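0.19 alpha-amylase inhibitor (Triticum aestivum, PDB 1HSS) inhibits alpha-amylases as a disulfide-rich homodimer from wheat kernel, a member of the cereal trypsin/alpha-amylase inhibitor family and an allergen. Local coordinates at residues R21-L26 against A93-V98; R25-C28 against Q32-E35; S59-M64 against E86-T91; I103-D106 against G111-V114. All blocks are in the same frame, centred on the assembly; numbering follows the deposited sequence.

Contact 1: R21-L26 against A93-V98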
loop_
_atom_site.group_PDB
_atom_site.type_symbol
_atom_site.label_atom_id
_atom_site.label_comp_id
_atom_site.label_asym_id
_atom_site.label_seq_id
_atom_site.Cartn_x
_atom_site.Cartn_y
_atom_site.Cartn_z
ATOM N N ARG A 21 -3.553 3.470 14.478
ATOM C CA ARG A 21 -4.859 4.030 14.221
ATOM C C ARG A 21 -4.752 5.508 13.841
ATOM O O ARG A 21 -5.348 5.957 12.860
ATOM C CB ARG A 21 -5.762 3.798 15.444
ATOM C CG ARG A 21 -6.248 2.356 15.488
ATOM C CD ARG A 21 -6.194 1.644 16.823
ATOM N NE ARG A 21 -7.539 1.390 17.326
ATOM C CZ ARG A 21 -8.132 0.202 17.445
ATOM N NH1 ARG A 21 -7.444 -0.921 17.524
ATOM N NH2 ARG A 21 -9.428 0.173 17.701
ATOM N N PRO A 22 -3.890 6.259 14.536
ATOM C CA PRO A 22 -3.663 7.638 14.111
ATOM C C PRO A 22 -2.922 7.758 12.776
ATOM O O PRO A 22 -3.154 8.681 12.019
ATOM C CB PRO A 22 -2.863 8.233 15.272
ATOM C CG PRO A 22 -2.321 7.060 16.009
ATOM C CD PRO A 22 -3.401 6.048 15.906
ATOM N N LEU A 23 -2.025 6.826 12.492
ATOM C CA LEU A 23 -1.359 6.771 11.205
ATOM C C LEU A 23 -2.366 6.630 10.068
ATOM O O LEU A 23 -2.317 7.380 9.106
ATOM C CB LEU A 23 -0.406 5.591 11.174
ATOM C CG LEU A 23 0.242 5.391 9.806
ATOM C CD1 LEU A 23 1.130 6.579 9.519
ATOM C CD2 LEU A 23 1.060 4.106 9.771
ATOM N N LEU A 24 -3.257 5.643 10.174
ATOM C CA LEU A 24 -4.285 5.377 9.165
ATOM C C LEU A 24 -5.229 6.572 8.910
ATOM O O LEU A 24 -5.580 6.863 7.771
ATOM C CB LEU A 24 -5.087 4.128 9.569
ATOM C CG LEU A 24 -6.290 3.761 8.692
ATOM C CD1 LEU A 24 -5.882 3.636 7.212
ATOM C CD2 LEU A 24 -6.903 2.482 9.192
ATOM N N ARG A 25 -5.578 7.305 9.961
ATOM C CA ARG A 25 -6.410 8.502 9.836
ATOM C C ARG A 25 -5.748 9.686 9.149
ATOM O O ARG A 25 -6.429 10.454 8.472
ATOM C CB ARG A 25 -6.921 8.931 11.201
ATOM C CG ARG A 25 -8.071 8.086 11.673
ATOM C CD ARG A 25 -8.917 8.871 12.623
ATOM N NE ARG A 25 -8.634 8.468 13.984
ATOM C CZ ARG A 25 -9.392 7.614 14.670
ATOM N NH1 ARG A 25 -10.609 7.274 14.213
ATOM N NH2 ARG A 25 -8.956 7.147 15.841
ATOM N N LEU A 26 -4.434 9.837 9.333
ATOM C CA LEU A 26 -3.629 10.811 8.585
ATOM C C LEU A 26 -3.408 10.403 7.121
ATOM O O LEU A 26 -3.619 11.181 6.187
ATOM C CB LEU A 26 -2.263 11.003 9.254
ATOM C CG LEU A 26 -2.203 11.706 10.614
ATOM C CD1 LEU A 26 -0.846 11.453 11.283
ATOM C CD2 LEU A 26 -2.450 13.191 10.415
ATOM N N ALA A 93 -4.373 -1.848 4.223
ATOM C CA ALA A 93 -3.775 -3.039 3.603
ATOM C C ALA A 93 -2.272 -2.902 3.315
ATOM O O ALA A 93 -1.589 -3.900 3.079
ATOM C CB ALA A 93 -4.520 -3.377 2.296
ATOM N N SER A 94 -1.748 -1.679 3.297
ATOM C CA SER A 94 -0.356 -1.481 2.887
ATOM C C SER A 94 0.488 -0.756 3.936
ATOM O O SER A 94 1.631 -0.379 3.674
ATOM C CB SER A 94 -0.327 -0.704 1.576
ATOM O OG SER A 94 -1.048 0.501 1.726
ATOM N N ILE A 95 -0.023 -0.679 5.158
ATOM C CA ILE A 95 0.714 -0.053 6.274
ATOM C C ILE A 95 1.994 -0.831 6.611
ATOM O O ILE A 95 3.063 -0.270 6.845
ATOM C CB ILE A 95 -0.176 0.048 7.535
ATOM C CG1 ILE A 95 -1.229 1.141 7.338
ATOM C CG2 ILE A 95 0.683 0.321 8.772
ATOM C CD1 ILE A 95 -2.176 1.296 8.518
ATOM N N THR A 96 1.890 -2.119 6.344
ATOM C CA THR A 96 2.938 -3.115 6.496
ATOM C C THR A 96 4.042 -2.955 5.377
ATOM O O THR A 96 5.252 -2.876 5.672
ATOM C CB THR A 96 2.175 -4.505 6.535
ATOM O OG1 THR A 96 2.878 -5.451 7.331
ATOM C CG2 THR A 96 1.881 -5.026 5.184
ATOM N N ALA A 97 3.610 -2.549 4.184
ATOM C CA ALA A 97 4.540 -2.119 3.140
ATOM C C ALA A 97 5.262 -0.794 3.469
ATOM O O ALA A 97 6.472 -0.669 3.271
ATOM C CB ALA A 97 3.804 -1.995 1.805
ATOM N N VAL A 98 4.536 0.208 3.964
ATOM C CA VAL A 98 5.205 1.453 4.294
ATOM C C VAL A 98 6.183 1.279 5.457
ATOM O O VAL A 98 7.278 1.833 5.420
ATOM C CB VAL A 98 4.206 2.621 4.548
ATOM C CG1 VAL A 98 2.930 2.409 3.726
ATOM C CG2 VAL A 98 3.924 2.796 6.023
#

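Contact 2: R25-C28 against Q32-E35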
loop_
_atom_site.group_PDB
_atom_site.type_symbol
_atom_site.label_atom_id
_atom_site.label_comp_id
_atom_site.label_asym_id
_atom_site.label_seq_id
_atom_site.Cartn_x
_atom_site.Cartn_y
_atom_site.Cartn_z
ATOM N N ARG A 25 -5.578 7.305 9.961
ATOM C CA ARG A 25 -6.410 8.502 9.836
ATOM C C ARG A 25 -5.748 9.686 9.149
ATOM O O ARG A 25 -6.429 10.454 8.472
ATOM C CB ARG A 25 -6.921 8.931 11.201
ATOM C CG ARG A 25 -8.071 8.086 11.673
ATOM C CD ARG A 25 -8.917 8.871 12.623
ATOM N NE ARG A 25 -8.634 8.468 13.984
ATOM C CZ ARG A 25 -9.392 7.614 14.670
ATOM N NH1 ARG A 25 -10.609 7.274 14.213
ATOM N NH2 ARG A 25 -8.956 7.147 15.841
ATOM N N LEU A 26 -4.434 9.837 9.333
ATOM C CA LEU A 26 -3.629 10.811 8.585
ATOM C C LEU A 26 -3.408 10.403 7.121
ATOM O O LEU A 26 -3.619 11.181 6.187
ATOM C CB LEU A 26 -2.263 11.003 9.254
ATOM C CG LEU A 26 -2.203 11.706 10.614
ATOM C CD1 LEU A 26 -0.846 11.453 11.283
ATOM C CD2 LEU A 26 -2.450 13.191 10.415
ATOM N N GLN A 27 -3.006 9.161 6.925
ATOM C CA GLN A 27 -2.771 8.683 5.593
ATOM C C GLN A 27 -3.993 8.674 4.705
ATOM O O GLN A 27 -3.862 8.929 3.516
ATOM C CB GLN A 27 -2.204 7.288 5.632
ATOM C CG GLN A 27 -0.784 7.218 6.090
ATOM C CD GLN A 27 -0.228 5.830 5.884
ATOM O OE1 GLN A 27 0.747 5.647 5.159
ATOM N NE2 GLN A 27 -0.901 4.834 6.442
ATOM N N CYS A 28 -5.165 8.318 5.231
ATOM C CA CYS A 28 -6.317 8.092 4.344
ATOM C C CYS A 28 -6.906 9.342 3.661
ATOM O O CYS A 28 -7.599 9.221 2.648
ATOM C CB CYS A 28 -7.428 7.271 5.032
ATOM S SG CYS A 28 -8.313 8.071 6.388
ATOM N N GLN A 32 0.206 14.981 6.033
ATOM C CA GLN A 32 1.592 14.692 6.336
ATOM C C GLN A 32 1.676 13.870 7.625
ATOM O O GLN A 32 0.958 14.159 8.584
ATOM C CB GLN A 32 2.334 16.003 6.505
ATOM C CG GLN A 32 3.822 15.854 6.637
ATOM C CD GLN A 32 4.540 17.018 6.024
ATOM O OE1 GLN A 32 4.671 18.069 6.643
ATOM N NE2 GLN A 32 4.871 16.897 4.746
ATOM N N VAL A 33 2.480 12.810 7.628
ATOM C CA VAL A 33 2.617 12.002 8.836
ATOM C C VAL A 33 3.959 12.247 9.522
ATOM O O VAL A 33 5.015 12.208 8.874
ATOM C CB VAL A 33 2.388 10.458 8.563
ATOM C CG1 VAL A 33 1.513 10.247 7.334
ATOM C CG2 VAL A 33 3.695 9.715 8.405
ATOM N N PRO A 34 3.927 12.660 10.805
ATOM C CA PRO A 34 5.153 12.848 11.598
ATOM C C PRO A 34 5.923 11.537 11.744
ATOM O O PRO A 34 5.318 10.464 11.902
ATOM C CB PRO A 34 4.636 13.346 12.958
ATOM C CG PRO A 34 3.299 13.936 12.656
ATOM C CD PRO A 34 2.732 13.023 11.584
ATOM N N GLU A 35 7.247 11.627 11.746
ATOM C CA GLU A 35 8.078 10.435 11.860
ATOM C C GLU A 35 7.836 9.618 13.129
ATOM O O GLU A 35 7.810 8.385 13.082
ATOM C CB GLU A 35 9.554 10.810 11.746
ATOM C CG GLU A 35 9.972 11.207 10.324
ATOM C CD GLU A 35 9.372 10.299 9.231
ATOM O OE1 GLU A 35 9.729 9.088 9.159
ATOM O OE2 GLU A 35 8.549 10.811 8.432
#

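Contact 3: S59-M64 against E86-T91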
loop_
_atom_site.group_PDB
_atom_site.type_symbol
_atom_site.label_atom_id
_atom_site.label_comp_id
_atom_site.label_asym_id
_atom_site.label_seq_id
_atom_site.Cartn_x
_atom_site.Cartn_y
_atom_site.Cartn_z
ATOM N N SER A 59 -8.174 -6.704 12.402
ATOM C CA SER A 59 -8.756 -6.464 13.722
ATOM C C SER A 59 -8.839 -4.981 14.048
ATOM O O SER A 59 -9.843 -4.514 14.572
ATOM C CB SER A 59 -7.923 -7.183 14.800
ATOM O OG SER A 59 -8.359 -6.888 16.116
ATOM N N MET A 60 -7.748 -4.257 13.812
ATOM C CA MET A 60 -7.709 -2.800 14.011
ATOM C C MET A 60 -8.770 -2.043 13.193
ATOM O O MET A 60 -9.532 -1.262 13.749
ATOM C CB MET A 60 -6.324 -2.261 13.652
ATOM C CG MET A 60 -6.164 -0.757 13.842
ATOM S SD MET A 60 -4.794 -0.047 12.903
ATOM C CE MET A 60 -5.430 -0.171 11.343
ATOM N N LEU A 61 -8.814 -2.303 11.880
ATOM C CA LEU A 61 -9.761 -1.684 10.952
ATOM C C LEU A 61 -11.207 -1.987 11.320
ATOM O O LEU A 61 -12.068 -1.123 11.222
ATOM C CB LEU A 61 -9.494 -2.189 9.537
ATOM C CG LEU A 61 -10.382 -1.560 8.477
ATOM C CD1 LEU A 61 -10.123 -0.067 8.468
ATOM C CD2 LEU A 61 -10.098 -2.189 7.131
ATOM N N ASP A 62 -11.471 -3.247 11.641
ATOM C CA ASP A 62 -12.782 -3.681 12.083
ATOM C C ASP A 62 -13.226 -2.948 13.367
ATOM O O ASP A 62 -14.298 -2.356 13.413
ATOM C CB ASP A 62 -12.760 -5.205 12.288
ATOM C CG ASP A 62 -14.134 -5.781 12.616
ATOM O OD1 ASP A 62 -14.984 -5.892 11.701
ATOM O OD2 ASP A 62 -14.360 -6.131 13.795
ATOM N N SER A 63 -12.352 -2.888 14.365
ATOM C CA SER A 63 -12.622 -2.089 15.565
ATOM C C SER A 63 -12.919 -0.614 15.274
ATOM O O SER A 63 -13.803 -0.025 15.888
ATOM C CB SER A 63 -11.449 -2.161 16.545
ATOM O OG SER A 63 -11.086 -3.500 16.790
ATOM N N MET A 64 -12.130 0.007 14.404
ATOM C CA MET A 64 -12.341 1.402 14.054
ATOM C C MET A 64 -13.705 1.650 13.425
ATOM O O MET A 64 -14.409 2.579 13.797
ATOM C CB MET A 64 -11.221 1.872 13.129
ATOM C CG MET A 64 -9.906 1.892 13.860
ATOM S SD MET A 64 -8.522 2.553 12.961
ATOM C CE MET A 64 -8.856 4.250 13.026
ATOM N N GLU A 86 -13.017 3.276 0.126
ATOM C CA GLU A 86 -12.102 2.521 -0.731
ATOM C C GLU A 86 -10.622 2.770 -0.386
ATOM O O GLU A 86 -9.839 1.824 -0.275
ATOM C CB GLU A 86 -12.350 2.865 -2.214
ATOM C CG GLU A 86 -13.780 3.353 -2.567
ATOM C CD GLU A 86 -14.009 4.870 -2.349
ATOM O OE1 GLU A 86 -13.357 5.701 -3.037
ATOM O OE2 GLU A 86 -14.904 5.224 -1.536
ATOM N N VAL A 87 -10.254 4.042 -0.194
ATOM C CA VAL A 87 -8.867 4.391 0.090
ATOM C C VAL A 87 -8.493 4.035 1.527
ATOM O O VAL A 87 -7.384 3.575 1.771
ATOM C CB VAL A 87 -8.544 5.895 -0.202
ATOM C CG1 VAL A 87 -9.295 6.386 -1.431
ATOM C CG2 VAL A 87 -8.875 6.737 0.978
ATOM N N VAL A 88 -9.468 4.081 2.432
ATOM C CA VAL A 88 -9.254 3.637 3.807
ATOM C C VAL A 88 -8.781 2.180 3.872
ATOM O O VAL A 88 -7.745 1.896 4.462
ATOM C CB VAL A 88 -10.538 3.820 4.697
ATOM C CG1 VAL A 88 -10.419 3.036 6.005
ATOM C CG2 VAL A 88 -10.741 5.279 5.022
ATOM N N LYS A 89 -9.468 1.263 3.205
ATOM C CA LYS A 89 -9.091 -0.141 3.350
ATOM C C LYS A 89 -7.896 -0.495 2.491
ATOM O O LYS A 89 -7.114 -1.358 2.866
ATOM C CB LYS A 89 -10.265 -1.092 3.074
ATOM C CG LYS A 89 -10.826 -0.983 1.691
ATOM C CD LYS A 89 -11.974 -1.959 1.484
ATOM C CE LYS A 89 -13.303 -1.330 1.868
ATOM N NZ LYS A 89 -13.236 -0.730 3.243
ATOM N N LEU A 90 -7.669 0.279 1.432
ATOM C CA LEU A 90 -6.444 0.190 0.652
ATOM C C LEU A 90 -5.239 0.686 1.436
ATOM O O LEU A 90 -4.152 0.132 1.312
ATOM C CB LEU A 90 -6.580 1.007 -0.612
ATOM C CG LEU A 90 -6.219 0.296 -1.906
ATOM C CD1 LEU A 90 -7.009 -0.998 -2.036
ATOM C CD2 LEU A 90 -6.531 1.227 -3.067
ATOM N N THR A 91 -5.416 1.743 2.218
ATOM C CA THR A 91 -4.340 2.290 3.072
ATOM C C THR A 91 -3.973 1.344 4.244
ATOM O O THR A 91 -2.816 0.947 4.421
ATOM C CB THR A 91 -4.748 3.687 3.640
ATOM O OG1 THR A 91 -5.084 4.554 2.556
ATOM C CG2 THR A 91 -3.632 4.313 4.458
#

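Contact 4: I103-D106 against G111-V114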
loop_
_atom_site.group_PDB
_atom_site.type_symbol
_atom_site.label_atom_id
_atom_site.label_comp_id
_atom_site.label_asym_id
_atom_site.label_seq_id
_atom_site.Cartn_x
_atom_site.Cartn_y
_atom_site.Cartn_z
ATOM N N ILE A 103 4.876 -10.016 5.247
ATOM C CA ILE A 103 3.810 -10.816 5.812
ATOM C C ILE A 103 3.829 -12.149 5.050
ATOM O O ILE A 103 4.481 -12.241 4.013
ATOM C CB ILE A 103 2.440 -10.066 5.658
ATOM C CG1 ILE A 103 2.168 -9.696 4.198
ATOM C CG2 ILE A 103 2.494 -8.749 6.406
ATOM C CD1 ILE A 103 1.233 -10.634 3.468
ATOM N N VAL A 104 3.264 -13.219 5.605
ATOM C CA VAL A 104 3.070 -14.395 4.771
ATOM C C VAL A 104 1.618 -14.542 4.337
ATOM O O VAL A 104 0.701 -14.319 5.130
ATOM C CB VAL A 104 3.627 -15.694 5.411
ATOM C CG1 VAL A 104 4.431 -15.380 6.638
ATOM C CG2 VAL A 104 2.527 -16.670 5.671
ATOM N N VAL A 105 1.442 -14.648 3.018
ATOM C CA VAL A 105 0.146 -14.484 2.367
ATOM C C VAL A 105 -0.826 -15.595 2.740
ATOM O O VAL A 105 -2.007 -15.353 2.971
ATOM C CB VAL A 105 0.295 -14.439 0.837
ATOM C CG1 VAL A 105 -1.053 -14.182 0.189
ATOM C CG2 VAL A 105 1.265 -13.350 0.440
ATOM N N ASP A 106 -0.314 -16.814 2.819
ATOM C CA ASP A 106 -1.084 -17.913 3.381
ATOM C C ASP A 106 -0.223 -19.145 3.696
ATOM O O ASP A 106 1.007 -19.069 3.748
ATOM C CB ASP A 106 -2.234 -18.285 2.434
ATOM C CG ASP A 106 -1.758 -18.614 1.023
ATOM O OD1 ASP A 106 -0.584 -18.996 0.832
ATOM O OD2 ASP A 106 -2.582 -18.515 0.097
ATOM N N GLY A 111 5.418 -15.006 0.544
ATOM C CA GLY A 111 5.592 -13.702 1.173
ATOM C C GLY A 111 5.031 -12.528 0.380
ATOM O O GLY A 111 4.761 -12.657 -0.813
ATOM N N ALA A 112 4.799 -11.403 1.051
ATOM C CA ALA A 112 4.395 -10.154 0.390
ATOM C C ALA A 112 4.610 -8.997 1.365
ATOM O O ALA A 112 5.109 -9.218 2.460
ATOM C CB ALA A 112 2.929 -10.229 -0.027
ATOM N N TYR A 113 4.244 -7.775 0.975
ATOM C CA TYR A 113 4.313 -6.596 1.867
ATOM C C TYR A 113 2.945 -5.966 2.121
ATOM O O TYR A 113 2.839 -4.900 2.708
ATOM C CB TYR A 113 5.223 -5.518 1.273
ATOM C CG TYR A 113 6.679 -5.800 1.461
ATOM C CD1 TYR A 113 7.298 -5.539 2.668
ATOM C CD2 TYR A 113 7.436 -6.367 0.442
ATOM C CE1 TYR A 113 8.627 -5.840 2.862
ATOM C CE2 TYR A 113 8.756 -6.662 0.626
ATOM C CZ TYR A 113 9.344 -6.396 1.840
ATOM O OH TYR A 113 10.669 -6.677 2.024
ATOM N N VAL A 114 1.902 -6.686 1.739
ATOM C CA VAL A 114 0.612 -6.092 1.480
ATOM C C VAL A 114 -0.443 -7.137 1.906
ATOM O O VAL A 114 -0.181 -8.347 1.843
ATOM C CB VAL A 114 0.573 -5.715 -0.037
ATOM C CG1 VAL A 114 -0.535 -6.385 -0.751
ATOM C CG2 VAL A 114 0.577 -4.220 -0.203
#

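Contact 1: R21-L26 against A93-V98
Leu-23 and Leu-24 of helix 20-27 close on Ile-95, the first residue of the short helix 95-98, in the interior of the disulfide-braced helical fold of the cereal trypsin/alpha-amylase inhibitors. No hydrogen bond crosses between 21-26 and 93-98; the contact is apolar, and the nearest CA atoms, Leu-24 CA and Ile-95 CA, are 7.9 Å apart. Branched aliphatic side chains suit such a gap, which they can fill without leaving a polar group buried.

Ile-95 serves both leucines with separate branches. Its CG2 methyl lies 3.9 Å from Leu-23 CD2, the two side chains reaching toward each other tip to tip. Its longer branch, CG1 turned anti to the carbonyl carbon (chi1 -73°) and extended beyond, carries CD1 to the base of the next leucine. Around this junction, Cys-41 and Leu-45 of helix 35-46 pack on Ile-95, while Met-60 of helix 53-67 packs on Leu-24.

A polar feature beside it is Ser-94 OG, hydrogen-bonded to the carbonyl oxygens of Leu-90 and Thr-91, which ties the turn before helix 95-98 to helix 85-92. Across the apolar contact, Ile-95 CD1 stands 4.2 Å from Leu-24 CB.

Contact 2: R25-C28 against Q32-E35
Leu-26 and Pro-34 cross at about a right angle, the leucine CD1 touching ring atom CD, in the helix-loop-helix connection between helices 20-27 and 35-46. This is a surface contact of the inhibitor's helical fold, held by packing with no hydrogen bond between 25-28 and 32-35. The nearest CA atoms, Leu-26 CA and Val-33 CA, are 6.4 Å apart, close enough for one layer of side chains to bridge.

The two methyls of Leu-26 have different tasks. CG sits anti to the carbonyl carbon (chi1 -69°), and from there CD1 reaches Pro-34 CD at 3.9 Å while CD2 comes to 4.0 Å from Gln-32 O. Proline suits its place because its ring offers an apolar patch close to the backbone, and it stands at the N-cap position of helix 35-46, where its lack of an N-H costs no helical bond.

Val-33 points toward the helix and touches both Leu-26 and Gln-27. The Gln-27 side chain passes it at a slant, its methylene part doing the touching: a long, flexible residue can present carbon here and carry its amide deeper, past CG, along an extended chain. Gln-27 also packs on Tyr-113 of the second subunit. The next residue, Cys-28, is joined to Cys-83 by a disulfide, which ties this part of the chain to the segment before helix 85-92. Val-33 receives both neighbours on a single methyl: CG1 is 4.3 Å from Leu-26 CB and 4.0 Å from Gln-27 CG.

Contact 3: S59-M64 against E86-T91
Segments 59-64 and 86-91 are both helical throughout, belonging to helices 53-67 and 85-92, and their nearest CA atoms are those of Leu-61 and Lys-89, 7.8 Å apart. Regular backbone bonds run within each, such as Ser-63 N to Ser-59 O at 3.0 Å, but no hydrogen bond joins the two helices.

Leu-61 spans the gap. With CG anti to the backbone N (chi1 -177°), its forked end faces the other helix and divides its methyls between two neighbours. CD1 meets Val-88 CG1 at 4.0 Å, the side chains slanting past one another, while CD2 lies 4.2 Å from Lys-89 CB. Leucine gives the reach and valine a compact, branched surface; the lysine contributes carbon at its root, and its NZ makes a weak hydrogen bond to Arg-85 O.

Two hydroxyls turn back onto their own helices. Ser-63 OG donates to Ser-59 O at 2.7 Å, from the face of the carbonyl plane opposite to that used by Ser-63 N, so that this oxygen has two donors. Thr-91 OG1 likewise donates to Val-87 O, from above the carbonyl plane, and that oxygen also receives Thr-91 N. Leu-90 and Thr-91 also pack on Val-114 of the second subunit.

Such helix-to-helix packing through aliphatic side chains belongs to the compact, disulfide-linked helical bundle of the cereal trypsin/alpha-amylase inhibitor fold.

Contact 4: I103-D106 against G111-V114
Ile-103 N donates to Ala-112 O at 2.9 Å, the shorter of two bonds that pair these residues in an antiparallel beta hairpin, a small two-stranded sheet in a fold whose regular structure is mostly helix. The return bond, Ala-112 N to Ile-103 O at 3.1 Å, makes this the hydrogen-bonded pair. Both donors stand tilted by about 30° from the plane of the carbonyl they use. Beside them, Val-104 and Gly-111 form the non-hydrogen-bonded pair, and the glycine CA offers a CA-H...O contact to Ile-103 O at 3.4 Å.

Alanine fits between two larger neighbours: its single methyl meets Ile-103 CD1 at 3.9 Å on one hand and Val-105 CG2 on the other. The isoleucine reaches it by folding CG1 between its backbone N and carbonyl carbon (chi1 55°), which bends the long branch over the second strand; its other surfaces pack on Thr-96, Arg-53 and Cys-54.

Residues beside the strands also meet the dimer partner. Asp-106 OD1 forms a salt bridge with Arg-84 of the second subunit, and Tyr-113 OH hydrogen-bonds to Ser-31 O of that subunit. Within the hairpin, the closest side-chain packing on the alanine is Val-105 CG2 to Ala-112 CB, at 3.6 Å.

In the fold
Helix 20-27 links contacts 1 and 2, whose centres are about 8 Å apart: its Leu-23 and Leu-24 face inward, while Leu-26 and Gln-27 meet the loop that follows. Gln-27 NE2 comes within 3.8 Å of Ile-95 CG1, joining the two. Contact 3 lies about 9 Å from contact 1, centre to centre, and meets it where Leu-24 CD1 is 3.6 Å from Thr-91 CG2. The hairpin of contact 4 follows helix 95-98 and packs on it through Ile-103 and Tyr-113, but its centre is about 23 Å from that of contact 2. Residues of all four contacts also touch the second subunit; Gln-27, for one, packs both on Val-33 and on Tyr-113 of the partner.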